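Local coordinates for putative carboxynorspermidine decarboxylase protein (PDB 3MT1) that probably decarboxylates carboxynorspermidine and carboxyspermidine to norspermidine and spermidine with the help of pyridoxal 5'-phosphate, at residues 240-248 with 258-267; 3-12 with 336-345. One frame throughout, in Å; residues are numbered along the deposited sequence.

How the interactions relate
Both interactions belong to the mixed beta-sheet domain that accompanies the parallel eight-stranded barrel, and they share a sheet, since strand 6-10 runs between strands 240-251 and 339-343. Interaction 1 is buried and mixes a short antiparallel pairing with apolar and carboxylate contacts; interaction 2 is a longer parallel pairing, buried around Pro338 and Tyr7 but reaching the surface toward Ala12 and Leu345, past a salt bridge between Asp10 and Arg343 and bound waters. Thr4 OG1, in interaction 2, lies 2.5 Å from Asp260 OD2 and 2.6 Å from Thr245 OG1, both in interaction 1, as probable hydrogen bonds. His266 packs on Pro338, and both contacts touch the second subunit.

Interaction 1: residues 240-248 with 258-267; sequences TTLEVTVLD and IVDSSIEAHM
Thr245 and Asp260 meet where an antiparallel beta hairpin, strands 240-251 and 255-259, comes apart. Val246 and Val259 form a non-hydrogen-bonded pair, flanked by the bond from Leu247 N to Ile258 O (2.7 Å). Beyond it Asp260, centre of an inverse gamma turn, pairs with Thr245 through its backbone N and, in place of a backbone carbonyl, its carboxylate. Its CB lies against Leu247 CD1 at 3.8 Å, the two side chains crossing at about a right angle. With chi1 at 62°, CG sits between the backbone N and carbonyl carbon, which brings the carboxylate back to the strand it has left. OD1 accepts a nearly straight bond from Thr245 N (3.0 Å, 165°), met from above the carboxylate plane, and also touches Val244 CB; OD2 instead binds Thr4 OG1. Asp260 N returns a more bent bond to Thr245 O. Further along, the backbones diverge and side chains make the contact: Val244 CG2 rests on Val259 CB (3.6 Å), while Val244 CG1 reaches Ser261 CB. The hydroxyl of Ser261 shares a hydrogen bond with His266 ND1, and Leu242 CD2 lies between this OG, 3.6 Å away, and the selenium of Met267, a selenomethionine, at 3.9 Å.

Interaction 2: residues 3-12 with 336-345; sequences ETPYYLIDKA and KMPAIAIREL
Pro338 packs its ring against Pro5, CG to CG at 3.8 Å, and against the Tyr7 ring, whose CE1 lies 3.7 Å from Pro338 CB. Tyr7 carries its hydroxyl past this proline to the backbone O of His266. Ala339 starts the strand pairing: its N donates to the O of Pro5, which follows a cis peptide bond, and its O accepts from Tyr7 N, while its CB meets Tyr6 CB. Ile340 turns to the other face of the sheet, the side of Tyr7 and Ile9, and packs on Leu364 of the second subunit. Strands 339-343 and 6-10 run parallel, their directions 28° apart, in the mixed sheet of the beta domain, which joins a strand near the N-terminus to one late in the chain. Ala341 is gripped through both backbone groups, N to Tyr7 O and O to Ile9 N (2.6 Å), and its small CB lies beside the Tyr6 ring. Ile342 sets CG2 3.5 Å from Ile9 O. Arg343 N then donates to Ile9 O. The arginine chain leaves with CG opposite the backbone N and bends at chi3 (-88°), bringing its guanidinium over Leu8: CD2 covers one face, 3.4 Å from NH2. NH1 makes a salt bridge with the anti lone pair of Asp10 OD1 (3.2 Å), the two planes 45° apart, while Asp10 OD2 caps Lys13 N. Arg343 O accepts from Lys11 N, and a water joins the same oxygen to Ala12 N. Leu345 finishes the segment with CD2 3.8 Å from Ala12 CB.

Interaction 1: residues 240-248 with 258-267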
# COMPACT_ATOMS: atom_id res chain seq x y z
N THR B 240 18.64 3.00 7.29
CA THR B 240 17.97 3.91 6.38
C THR B 240 17.00 4.83 7.12
O THR B 240 16.35 4.42 8.05
CB THR B 240 17.20 3.09 5.32
OG1 THR B 240 18.12 2.20 4.65
CG2 THR B 240 16.47 3.97 4.29
N THR B 241 16.89 6.08 6.66
CA THR B 241 15.90 7.01 7.21
C THR B 241 14.92 7.48 6.13
O THR B 241 15.24 7.43 4.93
CB THR B 241 16.59 8.24 7.81
OG1 THR B 241 17.48 8.80 6.83
CG2 THR B 241 17.39 7.86 9.10
N LEU B 242 13.73 7.93 6.55
CA LEU B 242 12.84 8.67 5.66
C LEU B 242 12.90 10.17 6.03
O LEU B 242 12.41 10.56 7.09
CB LEU B 242 11.38 8.12 5.72
CG LEU B 242 10.27 8.88 4.96
CD1 LEU B 242 10.58 9.09 3.46
CD2 LEU B 242 8.82 8.31 5.18
N GLU B 243 13.48 10.99 5.15
CA GLU B 243 13.61 12.42 5.38
C GLU B 243 12.37 13.24 5.00
O GLU B 243 11.93 13.18 3.85
CB GLU B 243 14.83 12.92 4.62
CG GLU B 243 16.12 12.16 4.98
CD GLU B 243 16.50 12.27 6.46
OE1 GLU B 243 16.39 13.37 7.08
OE2 GLU B 243 16.92 11.23 7.02
N VAL B 244 11.81 14.01 5.93
CA VAL B 244 10.62 14.84 5.63
C VAL B 244 10.71 16.30 6.15
O VAL B 244 11.57 16.62 6.99
CB VAL B 244 9.28 14.22 6.15
CG1 VAL B 244 9.09 12.79 5.65
CG2 VAL B 244 9.22 14.27 7.68
N THR B 245 9.82 17.16 5.66
CA THR B 245 9.77 18.54 6.02
C THR B 245 8.42 18.79 6.66
O THR B 245 7.45 18.15 6.29
CB THR B 245 9.95 19.45 4.77
OG1 THR B 245 11.23 19.19 4.18
CG2 THR B 245 9.95 20.89 5.14
N VAL B 246 8.37 19.72 7.61
CA VAL B 246 7.09 20.19 8.16
C VAL B 246 6.53 21.21 7.21
O VAL B 246 7.26 22.07 6.72
CB VAL B 246 7.26 20.78 9.55
CG1 VAL B 246 5.99 21.50 10.02
CG2 VAL B 246 7.68 19.68 10.52
N LEU B 247 5.24 21.10 6.93
CA LEU B 247 4.56 21.97 5.98
C LEU B 247 3.55 22.90 6.65
O LEU B 247 3.27 23.99 6.16
CB LEU B 247 3.85 21.12 4.92
CG LEU B 247 4.63 20.17 4.03
CD1 LEU B 247 3.63 19.48 3.21
CD2 LEU B 247 5.62 20.90 3.12
N ASP B 248 2.98 22.47 7.77
CA ASP B 248 2.04 23.29 8.52
C ASP B 248 2.04 22.91 9.98
O ASP B 248 2.37 21.79 10.35
CB ASP B 248 0.63 23.20 7.95
CG ASP B 248 -0.18 24.48 8.21
OD1 ASP B 248 0.42 25.58 8.36
OD2 ASP B 248 -1.43 24.36 8.24
N ILE B 258 2.20 18.72 10.20
CA ILE B 258 2.02 18.01 8.93
C ILE B 258 3.34 17.92 8.17
O ILE B 258 3.99 18.94 7.95
CB ILE B 258 1.03 18.76 7.99
CG1 ILE B 258 -0.15 19.37 8.77
CG2 ILE B 258 0.56 17.83 6.81
CD1 ILE B 258 -1.19 18.35 9.23
N VAL B 259 3.70 16.72 7.74
CA VAL B 259 4.91 16.53 6.96
C VAL B 259 4.59 16.11 5.52
O VAL B 259 3.45 15.68 5.20
CB VAL B 259 5.88 15.52 7.59
CG1 VAL B 259 6.22 15.96 9.03
CG2 VAL B 259 5.31 14.10 7.55
N ASP B 260 5.60 16.23 4.66
CA ASP B 260 5.37 16.05 3.25
C ASP B 260 5.44 14.57 2.84
O ASP B 260 6.08 14.21 1.87
CB ASP B 260 6.29 16.94 2.42
CG ASP B 260 7.79 16.63 2.61
OD1 ASP B 260 8.18 15.83 3.51
OD2 ASP B 260 8.58 17.24 1.83
N SER B 261 4.72 13.73 3.56
CA SER B 261 4.75 12.31 3.34
C SER B 261 3.45 11.75 3.89
O SER B 261 2.64 12.51 4.43
CB SER B 261 5.94 11.72 4.10
OG SER B 261 6.08 10.32 3.91
N SER B 262 3.27 10.44 3.79
CA SER B 262 2.06 9.75 4.25
C SER B 262 2.39 8.31 4.67
O SER B 262 3.02 7.57 3.91
CB SER B 262 1.05 9.75 3.12
OG SER B 262 -0.13 9.07 3.44
N ILE B 263 1.98 7.91 5.87
CA ILE B 263 2.23 6.52 6.28
C ILE B 263 1.54 5.52 5.36
O ILE B 263 2.06 4.42 5.17
CB ILE B 263 1.92 6.20 7.77
CG1 ILE B 263 0.44 6.42 8.12
CG2 ILE B 263 2.81 6.99 8.69
CD1 ILE B 263 0.02 5.62 9.31
N GLU B 264 0.41 5.89 4.77
CA GLU B 264 -0.26 4.94 3.90
C GLU B 264 0.55 4.69 2.64
O GLU B 264 0.63 3.55 2.15
CB GLU B 264 -1.71 5.35 3.55
CG GLU B 264 -2.39 4.23 2.75
CD GLU B 264 -3.88 4.37 2.63
OE1 GLU B 264 -4.48 5.11 3.43
OE2 GLU B 264 -4.48 3.76 1.72
N ALA B 265 1.17 5.74 2.13
CA ALA B 265 1.84 5.65 0.84
C ALA B 265 3.28 5.22 0.99
O ALA B 265 3.86 4.68 0.05
CB ALA B 265 1.78 6.98 0.12
N HIS B 266 3.87 5.48 2.15
CA HIS B 266 5.35 5.46 2.28
C HIS B 266 5.92 4.54 3.34
O HIS B 266 7.09 4.20 3.26
CB HIS B 266 5.90 6.88 2.47
CG HIS B 266 5.44 7.82 1.41
ND1 HIS B 266 5.23 9.16 1.63
CD2 HIS B 266 5.11 7.60 0.11
CE1 HIS B 266 4.82 9.73 0.51
NE2 HIS B 266 4.72 8.80 -0.43
N MSE B 267 5.11 4.15 4.32
CA MSE B 267 5.56 3.32 5.45
C MSE B 267 4.36 2.52 5.94
O MSE B 267 3.90 2.62 7.08
CB MSE B 267 6.14 4.23 6.53
CG MSE B 267 7.65 4.60 6.34
SE MSE B 267 8.19 5.64 7.92
CE MSE B 267 8.89 4.13 8.97

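Interaction 2: residues 3-12 with 336-345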
# COMPACT_ATOMS: atom_id res chain seq x y z
N GLU B 3 15.04 17.12 -2.79
CA GLU B 3 13.91 17.60 -2.00
C GLU B 3 13.23 16.48 -1.21
O GLU B 3 13.27 15.32 -1.60
CB GLU B 3 12.86 18.26 -2.88
CG GLU B 3 13.40 19.22 -3.91
CD GLU B 3 12.50 20.43 -4.09
OE1 GLU B 3 11.26 20.25 -4.16
OE2 GLU B 3 13.04 21.57 -4.14
N THR B 4 12.57 16.83 -0.12
CA THR B 4 11.90 15.81 0.64
C THR B 4 10.58 15.47 -0.06
O THR B 4 10.10 16.24 -0.87
CB THR B 4 11.70 16.20 2.12
OG1 THR B 4 11.06 17.46 2.20
CG2 THR B 4 13.03 16.29 2.80
N PRO B 5 10.01 14.30 0.20
CA PRO B 5 10.57 13.24 1.02
C PRO B 5 11.53 12.40 0.21
O PRO B 5 11.41 12.32 -1.03
CB PRO B 5 9.33 12.41 1.38
CG PRO B 5 8.40 12.56 0.24
CD PRO B 5 8.63 14.00 -0.23
N TYR B 6 12.47 11.76 0.88
CA TYR B 6 13.26 10.71 0.28
C TYR B 6 13.70 9.69 1.36
O TYR B 6 13.77 10.03 2.56
CB TYR B 6 14.46 11.28 -0.49
CG TYR B 6 15.33 12.22 0.31
CD1 TYR B 6 16.41 11.76 1.06
CD2 TYR B 6 15.09 13.59 0.31
CE1 TYR B 6 17.22 12.64 1.78
CE2 TYR B 6 15.89 14.47 1.03
CZ TYR B 6 16.94 13.98 1.78
OH TYR B 6 17.72 14.85 2.50
N TYR B 7 13.95 8.45 0.92
CA TYR B 7 14.51 7.42 1.78
C TYR B 7 16.00 7.54 1.62
O TYR B 7 16.51 7.52 0.49
CB TYR B 7 14.09 6.03 1.29
CG TYR B 7 12.60 5.72 1.25
CD1 TYR B 7 11.90 5.74 0.04
CD2 TYR B 7 11.91 5.33 2.41
CE1 TYR B 7 10.54 5.43 -0.02
CE2 TYR B 7 10.54 5.01 2.37
CZ TYR B 7 9.86 5.07 1.14
OH TYR B 7 8.50 4.77 1.05
N LEU B 8 16.74 7.65 2.73
CA LEU B 8 18.19 7.82 2.62
C LEU B 8 18.89 6.59 3.14
O LEU B 8 18.84 6.28 4.32
CB LEU B 8 18.64 9.06 3.38
CG LEU B 8 20.12 9.47 3.36
CD1 LEU B 8 20.65 9.54 2.00
CD2 LEU B 8 20.33 10.84 4.04
N ILE B 9 19.53 5.86 2.25
CA ILE B 9 20.22 4.68 2.67
C ILE B 9 21.66 5.05 3.00
O ILE B 9 22.41 5.49 2.14
CB ILE B 9 20.17 3.60 1.60
CG1 ILE B 9 18.71 3.17 1.37
CG2 ILE B 9 21.10 2.42 1.99
CD1 ILE B 9 18.48 2.54 -0.03
N ASP B 10 22.02 4.88 4.27
CA ASP B 10 23.35 5.20 4.73
C ASP B 10 24.36 4.07 4.39
O ASP B 10 24.37 3.00 5.02
CB ASP B 10 23.38 5.54 6.24
CG ASP B 10 24.77 5.97 6.72
OD1 ASP B 10 24.98 7.19 6.99
OD2 ASP B 10 25.69 5.10 6.80
N LYS B 11 25.23 4.35 3.43
CA LYS B 11 26.20 3.38 2.98
C LYS B 11 27.01 2.76 4.16
O LYS B 11 27.17 1.53 4.25
CB LYS B 11 27.13 4.00 1.94
CG LYS B 11 27.74 2.95 1.09
CD LYS B 11 28.95 3.39 0.41
CE LYS B 11 29.56 2.21 -0.33
NZ LYS B 11 30.94 2.50 -0.75
N ALA B 12 27.52 3.60 5.06
CA ALA B 12 28.33 3.09 6.18
C ALA B 12 27.56 2.19 7.18
O ALA B 12 28.12 1.22 7.69
CB ALA B 12 29.03 4.24 6.91
N LYS B 336 3.35 12.87 -3.60
CA LYS B 336 4.70 12.67 -4.12
C LYS B 336 5.35 11.44 -3.50
O LYS B 336 5.34 11.27 -2.29
CB LYS B 336 5.56 13.91 -3.84
CG LYS B 336 6.67 14.03 -4.86
CD LYS B 336 7.70 15.10 -4.55
CE LYS B 336 8.86 14.96 -5.53
NZ LYS B 336 10.10 15.44 -4.86
N MSE B 337 5.90 10.58 -4.35
CA MSE B 337 6.54 9.40 -3.88
C MSE B 337 8.01 9.70 -3.49
O MSE B 337 8.68 10.47 -4.15
CB MSE B 337 6.46 8.32 -4.96
CG MSE B 337 6.90 6.93 -4.48
SE MSE B 337 6.64 5.67 -5.92
CE MSE B 337 4.78 5.18 -5.54
N PRO B 338 8.51 9.10 -2.40
CA PRO B 338 9.82 9.59 -2.02
C PRO B 338 10.92 9.11 -2.94
O PRO B 338 10.90 7.97 -3.39
CB PRO B 338 10.01 9.06 -0.59
CG PRO B 338 8.59 8.79 -0.07
CD PRO B 338 7.85 8.35 -1.31
N ALA B 339 11.88 9.98 -3.22
CA ALA B 339 13.05 9.62 -3.99
C ALA B 339 13.81 8.54 -3.25
O ALA B 339 13.68 8.40 -2.04
CB ALA B 339 13.99 10.89 -4.23
N ILE B 340 14.63 7.79 -3.97
CA ILE B 340 15.47 6.81 -3.33
C ILE B 340 16.88 7.39 -3.39
O ILE B 340 17.35 7.75 -4.47
CB ILE B 340 15.38 5.43 -4.03
CG1 ILE B 340 13.97 4.83 -3.90
CG2 ILE B 340 16.45 4.46 -3.51
CD1 ILE B 340 13.80 3.40 -4.61
N ALA B 341 17.52 7.51 -2.23
CA ALA B 341 18.87 8.09 -2.14
C ALA B 341 19.81 7.39 -1.17
O ALA B 341 19.40 6.71 -0.24
CB ALA B 341 18.79 9.55 -1.84
N ILE B 342 21.09 7.54 -1.46
CA ILE B 342 22.15 6.94 -0.66
C ILE B 342 23.06 8.02 -0.05
O ILE B 342 23.54 8.90 -0.79
CB ILE B 342 23.00 6.03 -1.57
CG1 ILE B 342 22.12 4.89 -2.08
CG2 ILE B 342 24.26 5.56 -0.83
CD1 ILE B 342 22.80 3.96 -3.10
N ARG B 343 23.31 7.96 1.26
CA ARG B 343 24.40 8.75 1.86
C ARG B 343 25.70 7.99 1.66
O ARG B 343 25.86 6.91 2.21
CB ARG B 343 24.16 9.03 3.35
CG ARG B 343 25.08 10.12 3.92
CD ARG B 343 25.06 10.21 5.44
NE ARG B 343 24.00 11.09 5.94
CZ ARG B 343 22.87 10.69 6.55
NH1 ARG B 343 22.62 9.39 6.76
NH2 ARG B 343 21.98 11.60 6.96
N GLU B 344 26.61 8.51 0.85
CA GLU B 344 27.88 7.82 0.62
C GLU B 344 28.88 8.12 1.76
O GLU B 344 28.57 8.88 2.68
CB GLU B 344 28.49 8.16 -0.75
CG GLU B 344 27.56 8.18 -1.94
CD GLU B 344 27.55 6.92 -2.81
OE1 GLU B 344 27.74 5.80 -2.30
OE2 GLU B 344 27.32 7.04 -4.04
N LEU B 345 30.07 7.54 1.67
CA LEU B 345 31.10 7.69 2.74
C LEU B 345 31.58 9.13 2.97
O LEU B 345 31.63 9.60 4.10
CB LEU B 345 32.26 6.72 2.49
CG LEU B 345 31.77 5.26 2.47
CD1 LEU B 345 32.84 4.35 1.94
CD2 LEU B 345 31.29 4.82 3.85
O HOH W 1 20.02 7.25 6.46
O HOH W 2 27.26 6.35 4.94